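Local coordinates for protein cytochrome P450 (Picrophilus torridus, PDB 2RFB) that carries a heme whose iron is held by a cysteine thiolate and, as a cytochrome P450, probably acts as a monooxygenase using molecular oxygen, at residues G198-V203 with E223-Y228; R327-K332 with G336-F341. All blocks are in the same frame, centred on the assembly; numbering follows the deposited sequence.

In the fold
Following the chain from the N terminus, the first of the two contacts begins in the long helix 175-206, the I-helix of the P450 fold, whose last third supplies residues 198-203. The chain turns back through helix 211-216, and contact 1 closes this 19-residue excursion where helix 218-228 crosses the first helix. Contact 2 comes later, in series with contact 1: beyond helix 298-315 the chain forms a short antiparallel pairing near the C terminus, with three residues between 327-332 and 336-341. The two neither nest nor interleave, yet they touch. Tyr337 lies against Gly198 and Arg202, and Leu340 meets Ile201, so helix 175-206 carries helix 218-228 as well as the C-terminal pairing.

Contact 1. Residues G198-V203 with E223-Y228; sequences GNMIRV and EETLRY
Thr225 pushes its whole side chain into the surface of helix 175-206 between Asn199, Met200 and Val203. Its CB already sits 4.0 Å from Met200 CG, and there the side chain forks. The methyl CG2, anti to the backbone N, reaches the helix backbone itself: it lies 3.8 Å from Asn199 C, and Asn199 CB flanks it at 3.9 Å. OG1 takes the other branch (chi1 -54°), which turns it back along its own helix to hydrogen-bond Phe221 O. The hydroxyl is thus satisfied although across the contact it meets only carbon, Met200 CG at 3.8 Å and Val203 CG2 at 4.0 Å. Met200 crosses the threonine at about a right angle, and its sulfur end bends away toward helix 298-315. A glycine here would probably leave a gap against Met200 and Asn199 and deprive Phe221 O of its hydroxyl partner. Beyond CB the Asn199 side chain leaves the threonine, and its ND2 bonds Leu335 O and Tyr229 O. Clear of the interface, Glu224 and Arg227 form the salt bridge of the P450 ExxR motif, weak as a hydrogen bond, with Arg281 as a second partner of Glu224. Segments 198-203 and 223-228, the latter on the K-helix, cross almost perpendicularly (98°), their axes 9.8 Å apart, with helix 298-315 packed against Met200 and Ile201, and the heme touching Leu226.

Contact 2. Residues R327-K332 with G336-F341; sequences RLLDNK and GYDKLF
Leu328 lays its CD2 methyl over the centre of the Tyr337 ring, 3.7 Å from the centroid and 8° off the normal, a CH-pi contact. Its CB starts away from the partner segment, but with CG beside the backbone N (chi1 -73°) and the chain extended beyond, the end comes back over the ring. Leu340 CD1 lies on the opposite face, nearer the rim, so the ring is sandwiched, while its hydroxyl bonds that of Tyr323. Leu329 N reaches Gly336 O in a short, nearly straight bond (2.7 Å, 170°), and Leu329 CB and CG crowd the same oxygen. Leu329 CD2 ends 3.7 Å from Asp338 CA. Asp338 N bonds Arg327 O at 2.8 Å, and Arg327 N bonds Lys339 O at 3.2 Å; with Asp338 and Lys339 both facing Arg327, this is a classic beta bulge. The other side is loose: the exposed Arg327 and Lys339 share a face, but their ends lead away, Arg327 NH2 weakly bonded to Tyr323 O and Lys339 against Asp93. With no salt bridge across it, the pairing rests on backbone hydrogen bonds and leucine packing, so it probably depends little on the ionisation of its charged residues.

Contact 1. Residues G198-V203 with E223-Y228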
ATOM      1  N   GLY A 198       4.905 -10.770   3.585  1.00 61.73           N
ATOM      2  CA  GLY A 198       6.083 -11.165   4.353  1.00 61.47           C
ATOM      3  C   GLY A 198       5.878 -10.883   5.830  1.00 63.05           C
ATOM      4  O   GLY A 198       6.331 -11.654   6.668  1.00 64.08           O
ATOM      5  N   ASN A 199       5.173  -9.805   6.181  1.00 62.95           N
ATOM      6  CA  ASN A 199       4.953  -9.555   7.582  1.00 63.28           C
ATOM      7  C   ASN A 199       3.943 -10.559   8.215  1.00 64.70           C
ATOM      8  O   ASN A 199       4.107 -10.920   9.403  1.00 64.79           O
ATOM      9  CB  ASN A 199       4.513  -8.114   7.809  1.00 63.60           C
ATOM     10  CG  ASN A 199       5.592  -7.081   7.405  1.00 65.38           C
ATOM     11  OD1 ASN A 199       6.764  -7.415   7.190  1.00 62.98           O
ATOM     12  ND2 ASN A 199       5.161  -5.840   7.227  1.00 59.62           N
ATOM     13  N   MET A 200       2.950 -11.052   7.462  1.00 64.10           N
ATOM     14  CA  MET A 200       2.084 -12.119   8.013  1.00 64.81           C
ATOM     15  C   MET A 200       2.877 -13.409   8.231  1.00 65.07           C
ATOM     16  O   MET A 200       2.573 -14.210   9.148  1.00 64.09           O
ATOM     17  CB  MET A 200       0.895 -12.439   7.123  1.00 64.10           C
ATOM     18  CG  MET A 200       0.042 -11.178   6.794  1.00 65.59           C
ATOM     19  SD  MET A 200      -1.527 -11.693   6.094  1.00 65.14           S
ATOM     20  CE  MET A 200      -1.056 -12.186   4.445  1.00 64.13           C
ATOM     21  N   ILE A 201       3.914 -13.603   7.414  1.00 64.61           N
ATOM     22  CA  ILE A 201       4.664 -14.854   7.530  1.00 64.51           C
ATOM     23  C   ILE A 201       5.495 -14.691   8.805  1.00 64.38           C
ATOM     24  O   ILE A 201       5.609 -15.611   9.602  1.00 64.20           O
ATOM     25  CB  ILE A 201       5.509 -15.165   6.242  1.00 64.58           C
ATOM     26  CG1 ILE A 201       4.581 -15.553   5.090  1.00 64.27           C
ATOM     27  CG2 ILE A 201       6.567 -16.249   6.491  1.00 63.42           C
ATOM     28  CD1 ILE A 201       5.215 -15.453   3.701  1.00 64.80           C
ATOM     29  N   ARG A 202       6.020 -13.499   9.025  1.00 63.76           N
ATOM     30  CA  ARG A 202       6.710 -13.221  10.263  1.00 64.44           C
ATOM     31  C   ARG A 202       5.826 -13.398  11.536  1.00 64.80           C
ATOM     32  O   ARG A 202       6.270 -13.889  12.576  1.00 65.43           O
ATOM     33  CB  ARG A 202       7.276 -11.816  10.175  1.00 64.51           C
ATOM     34  CG  ARG A 202       8.014 -11.397  11.366  1.00 64.65           C
ATOM     35  CD  ARG A 202       8.617 -10.050  11.142  1.00 66.31           C
ATOM     36  NE  ARG A 202       9.280  -9.604  12.374  1.00 69.62           N
ATOM     37  CZ  ARG A 202       9.720  -8.365  12.570  1.00 70.86           C
ATOM     38  NH1 ARG A 202       9.603  -7.437  11.623  1.00 70.43           N
ATOM     39  NH2 ARG A 202      10.292  -8.058  13.703  1.00 71.42           N
ATOM     40  N   VAL A 203       4.568 -12.998  11.491  1.00 64.95           N
ATOM     41  CA  VAL A 203       3.756 -13.230  12.692  1.00 63.39           C
ATOM     42  C   VAL A 203       3.702 -14.740  12.926  1.00 63.56           C
ATOM     43  O   VAL A 203       3.920 -15.207  14.062  1.00 64.05           O
ATOM     44  CB  VAL A 203       2.320 -12.645  12.580  1.00 63.36           C
ATOM     45  CG1 VAL A 203       1.437 -13.156  13.754  1.00 60.58           C
ATOM     46  CG2 VAL A 203       2.363 -11.134  12.479  1.00 60.09           C
ATOM     47  N   GLU A 223      -5.993  -7.844   9.704  1.00 65.79           N
ATOM     48  CA  GLU A 223      -6.118  -6.569  10.407  1.00 66.89           C
ATOM     49  C   GLU A 223      -5.045  -6.450  11.483  1.00 66.61           C
ATOM     50  O   GLU A 223      -4.434  -5.390  11.611  1.00 67.14           O
ATOM     51  CB  GLU A 223      -7.509  -6.305  11.050  1.00 67.08           C
ATOM     52  CG  GLU A 223      -8.681  -5.891  10.110  1.00 70.88           C
ATOM     53  CD  GLU A 223      -8.311  -4.903   8.961  1.00 77.20           C
ATOM     54  OE1 GLU A 223      -8.485  -5.266   7.759  1.00 73.95           O
ATOM     55  OE2 GLU A 223      -7.860  -3.769   9.259  1.00 79.65           O
ATOM     56  N   GLU A 224      -4.803  -7.512  12.255  1.00 65.68           N
ATOM     57  CA  GLU A 224      -3.854  -7.354  13.352  1.00 65.42           C
ATOM     58  C   GLU A 224      -2.420  -7.279  12.822  1.00 66.07           C
ATOM     59  O   GLU A 224      -1.553  -6.631  13.442  1.00 66.56           O
ATOM     60  CB  GLU A 224      -4.051  -8.405  14.454  1.00 65.29           C
ATOM     61  CG  GLU A 224      -3.070  -8.315  15.627  1.00 65.76           C
ATOM     62  CD  GLU A 224      -3.320  -7.178  16.598  1.00 68.30           C
ATOM     63  OE1 GLU A 224      -3.976  -6.167  16.249  1.00 71.72           O
ATOM     64  OE2 GLU A 224      -2.866  -7.288  17.758  1.00 67.21           O
ATOM     65  N   THR A 225      -2.150  -7.886  11.662  1.00 66.18           N
ATOM     66  CA  THR A 225      -0.802  -7.707  11.107  1.00 65.99           C
ATOM     67  C   THR A 225      -0.584  -6.236  10.719  1.00 65.42           C
ATOM     68  O   THR A 225       0.516  -5.688  10.901  1.00 66.31           O
ATOM     69  CB  THR A 225      -0.512  -8.664   9.904  1.00 66.25           C
ATOM     70  OG1 THR A 225      -0.767 -10.040  10.284  1.00 67.28           O
ATOM     71  CG2 THR A 225       0.953  -8.515   9.446  1.00 64.62           C
ATOM     72  N   LEU A 226      -1.609  -5.628  10.134  1.00 64.61           N
ATOM     73  CA  LEU A 226      -1.559  -4.240   9.617  1.00 64.59           C
ATOM     74  C   LEU A 226      -1.217  -3.331  10.764  1.00 64.80           C
ATOM     75  O   LEU A 226      -0.364  -2.433  10.675  1.00 64.62           O
ATOM     76  CB  LEU A 226      -2.923  -3.812   8.987  1.00 63.59           C
ATOM     77  CG  LEU A 226      -3.048  -4.409   7.571  1.00 64.52           C
ATOM     78  CD1 LEU A 226      -4.459  -4.539   7.104  1.00 63.27           C
ATOM     79  CD2 LEU A 226      -2.203  -3.695   6.503  1.00 60.72           C
ATOM     80  N   ARG A 227      -1.872  -3.609  11.868  1.00 63.96           N
ATOM     81  CA  ARG A 227      -1.609  -2.875  13.076  1.00 64.93           C
ATOM     82  C   ARG A 227      -0.185  -3.124  13.609  1.00 64.67           C
ATOM     83  O   ARG A 227       0.513  -2.186  14.073  1.00 64.80           O
ATOM     84  CB  ARG A 227      -2.595  -3.344  14.119  1.00 63.78           C
ATOM     85  CG  ARG A 227      -2.631  -2.434  15.293  1.00 66.37           C
ATOM     86  CD  ARG A 227      -3.180  -3.226  16.533  1.00 69.34           C
ATOM     87  NE  ARG A 227      -2.206  -2.875  17.496  1.00 72.46           N
ATOM     88  CZ  ARG A 227      -1.343  -3.652  18.106  1.00 69.28           C
ATOM     89  NH1 ARG A 227      -1.377  -4.962  18.022  1.00 67.85           N
ATOM     90  NH2 ARG A 227      -0.476  -3.032  18.894  1.00 73.53           N
ATOM     91  N   TYR A 228       0.231  -4.383  13.569  1.00 63.06           N
ATOM     92  CA  TYR A 228       1.336  -4.771  14.396  1.00 63.84           C
ATOM     93  C   TYR A 228       2.680  -4.643  13.670  1.00 63.98           C
ATOM     94  O   TYR A 228       3.661  -4.209  14.284  1.00 64.04           O
ATOM     95  CB  TYR A 228       1.058  -6.149  14.915  1.00 63.85           C
ATOM     96  CG  TYR A 228       2.039  -6.800  15.835  1.00 64.61           C
ATOM     97  CD1 TYR A 228       1.933  -6.647  17.200  1.00 62.65           C
ATOM     98  CD2 TYR A 228       2.989  -7.710  15.342  1.00 67.67           C
ATOM     99  CE1 TYR A 228       2.811  -7.254  18.063  1.00 65.24           C
ATOM    100  CE2 TYR A 228       3.858  -8.383  16.200  1.00 65.84           C
ATOM    101  CZ  TYR A 228       3.764  -8.148  17.571  1.00 68.53           C
ATOM    102  OH  TYR A 228       4.577  -8.841  18.464  1.00 67.38           O
TER

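Contact 2. Residues R327-K332 with G336-F341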
ATOM      1  N   ARG A 327      16.408 -11.337   5.181  1.00 70.51           N
ATOM      2  CA  ARG A 327      16.835 -10.059   5.671  1.00 71.43           C
ATOM      3  C   ARG A 327      15.684  -9.145   5.545  1.00 71.42           C
ATOM      4  O   ARG A 327      14.924  -9.251   4.601  1.00 71.50           O
ATOM      5  CB  ARG A 327      17.976  -9.456   4.856  1.00 71.59           C
ATOM      6  CG  ARG A 327      19.314 -10.130   4.960  1.00 75.07           C
ATOM      7  CD  ARG A 327      19.851 -10.263   6.409  1.00 78.53           C
ATOM      8  NE  ARG A 327      19.886 -11.676   6.759  1.00 80.98           N
ATOM      9  CZ  ARG A 327      20.968 -12.406   6.975  1.00 80.55           C
ATOM     10  NH1 ARG A 327      22.184 -11.874   6.959  1.00 80.85           N
ATOM     11  NH2 ARG A 327      20.806 -13.687   7.238  1.00 81.21           N
ATOM     12  N   LEU A 328      15.579  -8.237   6.512  1.00 71.71           N
ATOM     13  CA  LEU A 328      14.620  -7.194   6.469  1.00 72.58           C
ATOM     14  C   LEU A 328      15.093  -6.155   5.513  1.00 72.38           C
ATOM     15  O   LEU A 328      16.259  -5.996   5.329  1.00 73.55           O
ATOM     16  CB  LEU A 328      14.449  -6.607   7.874  1.00 72.63           C
ATOM     17  CG  LEU A 328      13.684  -7.510   8.856  1.00 73.87           C
ATOM     18  CD1 LEU A 328      13.611  -6.749  10.179  1.00 75.86           C
ATOM     19  CD2 LEU A 328      12.245  -7.952   8.357  1.00 68.23           C
ATOM     20  N   LEU A 329      14.169  -5.460   4.888  1.00 73.78           N
ATOM     21  CA  LEU A 329      14.480  -4.290   4.104  1.00 74.57           C
ATOM     22  C   LEU A 329      15.207  -3.260   4.981  1.00 76.38           C
ATOM     23  O   LEU A 329      14.985  -3.193   6.205  1.00 76.12           O
ATOM     24  CB  LEU A 329      13.186  -3.696   3.553  1.00 72.87           C
ATOM     25  CG  LEU A 329      12.536  -4.464   2.397  1.00 71.63           C
ATOM     26  CD1 LEU A 329      11.076  -4.028   2.263  1.00 68.11           C
ATOM     27  CD2 LEU A 329      13.351  -4.309   1.007  1.00 60.49           C
ATOM     28  N   ASP A 330      16.055  -2.458   4.348  1.00 77.74           N
ATOM     29  CA  ASP A 330      16.789  -1.400   5.038  1.00 80.05           C
ATOM     30  C   ASP A 330      16.044  -0.058   5.228  1.00 80.17           C
ATOM     31  O   ASP A 330      16.384   0.702   6.149  1.00 81.84           O
ATOM     32  CB  ASP A 330      18.164  -1.200   4.379  1.00 80.87           C
ATOM     33  CG  ASP A 330      18.267  -1.897   2.983  1.00 86.51           C
ATOM     34  OD1 ASP A 330      17.212  -2.391   2.420  1.00 88.64           O
ATOM     35  OD2 ASP A 330      19.419  -1.950   2.457  1.00 88.50           O
ATOM     36  N   ASN A 331      15.040   0.239   4.402  1.00 79.13           N
ATOM     37  CA  ASN A 331      14.410   1.552   4.407  1.00 78.16           C
ATOM     38  C   ASN A 331      13.524   1.790   5.669  1.00 77.84           C
ATOM     39  O   ASN A 331      12.633   0.990   5.969  1.00 77.50           O
ATOM     40  CB  ASN A 331      13.630   1.705   3.100  1.00 77.76           C
ATOM     41  CG  ASN A 331      12.878   3.061   2.979  1.00 81.81           C
ATOM     42  OD1 ASN A 331      12.166   3.286   1.995  1.00 85.85           O
ATOM     43  ND2 ASN A 331      13.023   3.943   3.968  1.00 83.31           N
ATOM     44  N   LYS A 332      13.736   2.882   6.400  1.00 76.81           N
ATOM     45  CA  LYS A 332      12.983   3.066   7.650  1.00 76.62           C
ATOM     46  C   LYS A 332      11.511   3.441   7.459  1.00 74.81           C
ATOM     47  O   LYS A 332      10.680   3.260   8.331  1.00 74.16           O
ATOM     48  CB  LYS A 332      13.700   4.001   8.606  1.00 76.90           C
ATOM     49  CG  LYS A 332      13.752   5.462   8.154  1.00 80.45           C
ATOM     50  CD  LYS A 332      14.878   6.271   8.910  1.00 79.62           C
ATOM     51  CE  LYS A 332      14.422   7.769   9.176  1.00 85.39           C
ATOM     52  NZ  LYS A 332      13.222   7.963  10.146  1.00 83.27           N
ATOM     53  N   GLY A 336       9.347  -4.711   5.969  1.00 63.97           N
ATOM     54  CA  GLY A 336       9.152  -5.912   5.198  1.00 63.77           C
ATOM     55  C   GLY A 336      10.466  -6.573   4.923  1.00 65.56           C
ATOM     56  O   GLY A 336      11.546  -6.071   5.330  1.00 66.18           O
ATOM     57  N   TYR A 337      10.400  -7.697   4.225  1.00 65.72           N
ATOM     58  CA  TYR A 337      11.598  -8.481   3.964  1.00 66.53           C
ATOM     59  C   TYR A 337      12.174  -8.103   2.617  1.00 66.87           C
ATOM     60  O   TYR A 337      11.452  -7.759   1.687  1.00 67.87           O
ATOM     61  CB  TYR A 337      11.264  -9.982   3.964  1.00 66.78           C
ATOM     62  CG  TYR A 337      11.036 -10.481   5.346  1.00 65.97           C
ATOM     63  CD1 TYR A 337       9.821 -10.226   6.002  1.00 64.44           C
ATOM     64  CD2 TYR A 337      12.058 -11.135   6.043  1.00 62.69           C
ATOM     65  CE1 TYR A 337       9.611 -10.645   7.297  1.00 63.53           C
ATOM     66  CE2 TYR A 337      11.847 -11.583   7.335  1.00 63.60           C
ATOM     67  CZ  TYR A 337      10.608 -11.330   7.950  1.00 65.16           C
ATOM     68  OH  TYR A 337      10.395 -11.717   9.250  1.00 67.85           O
ATOM     69  N   ASP A 338      13.484  -8.153   2.523  1.00 66.63           N
ATOM     70  CA  ASP A 338      14.126  -7.952   1.273  1.00 67.05           C
ATOM     71  C   ASP A 338      14.015  -9.284   0.544  1.00 67.23           C
ATOM     72  O   ASP A 338      13.584  -9.317  -0.611  1.00 67.44           O
ATOM     73  CB  ASP A 338      15.570  -7.555   1.505  1.00 68.16           C
ATOM     74  CG  ASP A 338      16.382  -7.485   0.213  1.00 68.49           C
ATOM     75  OD1 ASP A 338      15.829  -7.197  -0.854  1.00 71.33           O
ATOM     76  OD2 ASP A 338      17.591  -7.679   0.291  1.00 70.01           O
ATOM     77  N   LYS A 339      14.386 -10.361   1.246  1.00 66.00           N
ATOM     78  CA  LYS A 339      14.269 -11.718   0.795  1.00 65.42           C
ATOM     79  C   LYS A 339      13.790 -12.552   1.973  1.00 65.57           C
ATOM     80  O   LYS A 339      14.158 -12.281   3.145  1.00 64.78           O
ATOM     81  CB  LYS A 339      15.646 -12.252   0.391  1.00 66.84           C
ATOM     82  CG  LYS A 339      16.213 -11.752  -0.891  1.00 67.37           C
ATOM     83  CD  LYS A 339      17.651 -12.145  -0.925  1.00 70.94           C
ATOM     84  CE  LYS A 339      18.459 -11.291  -1.871  1.00 73.22           C
ATOM     85  NZ  LYS A 339      18.232 -11.736  -3.272  1.00 76.94           N
ATOM     86  N   LEU A 340      13.010 -13.592   1.679  1.00 64.77           N
ATOM     87  CA  LEU A 340      12.450 -14.432   2.727  1.00 64.43           C
ATOM     88  C   LEU A 340      12.545 -15.903   2.339  1.00 65.21           C
ATOM     89  O   LEU A 340      11.965 -16.337   1.337  1.00 66.01           O
ATOM     90  CB  LEU A 340      11.012 -14.049   3.016  1.00 63.76           C
ATOM     91  CG  LEU A 340      10.354 -14.547   4.323  1.00 64.02           C
ATOM     92  CD1 LEU A 340       9.037 -13.814   4.615  1.00 63.29           C
ATOM     93  CD2 LEU A 340      10.051 -16.049   4.248  1.00 64.50           C
ATOM     94  N   PHE A 341      13.285 -16.664   3.126  1.00 65.35           N
ATOM     95  CA  PHE A 341      13.453 -18.083   2.863  1.00 67.04           C
ATOM     96  C   PHE A 341      12.979 -18.832   4.065  1.00 67.51           C
ATOM     97  O   PHE A 341      13.298 -18.493   5.209  1.00 67.33           O
ATOM     98  CB  PHE A 341      14.913 -18.453   2.616  1.00 66.42           C
ATOM     99  CG  PHE A 341      15.484 -17.820   1.427  1.00 67.48           C
ATOM    100  CD1 PHE A 341      16.055 -16.552   1.512  1.00 67.89           C
ATOM    101  CD2 PHE A 341      15.448 -18.465   0.205  1.00 67.12           C
ATOM    102  CE1 PHE A 341      16.603 -15.949   0.390  1.00 66.53           C
ATOM    103  CE2 PHE A 341      15.971 -17.850  -0.922  1.00 68.75           C
ATOM    104  CZ  PHE A 341      16.561 -16.586  -0.820  1.00 66.91           C
TER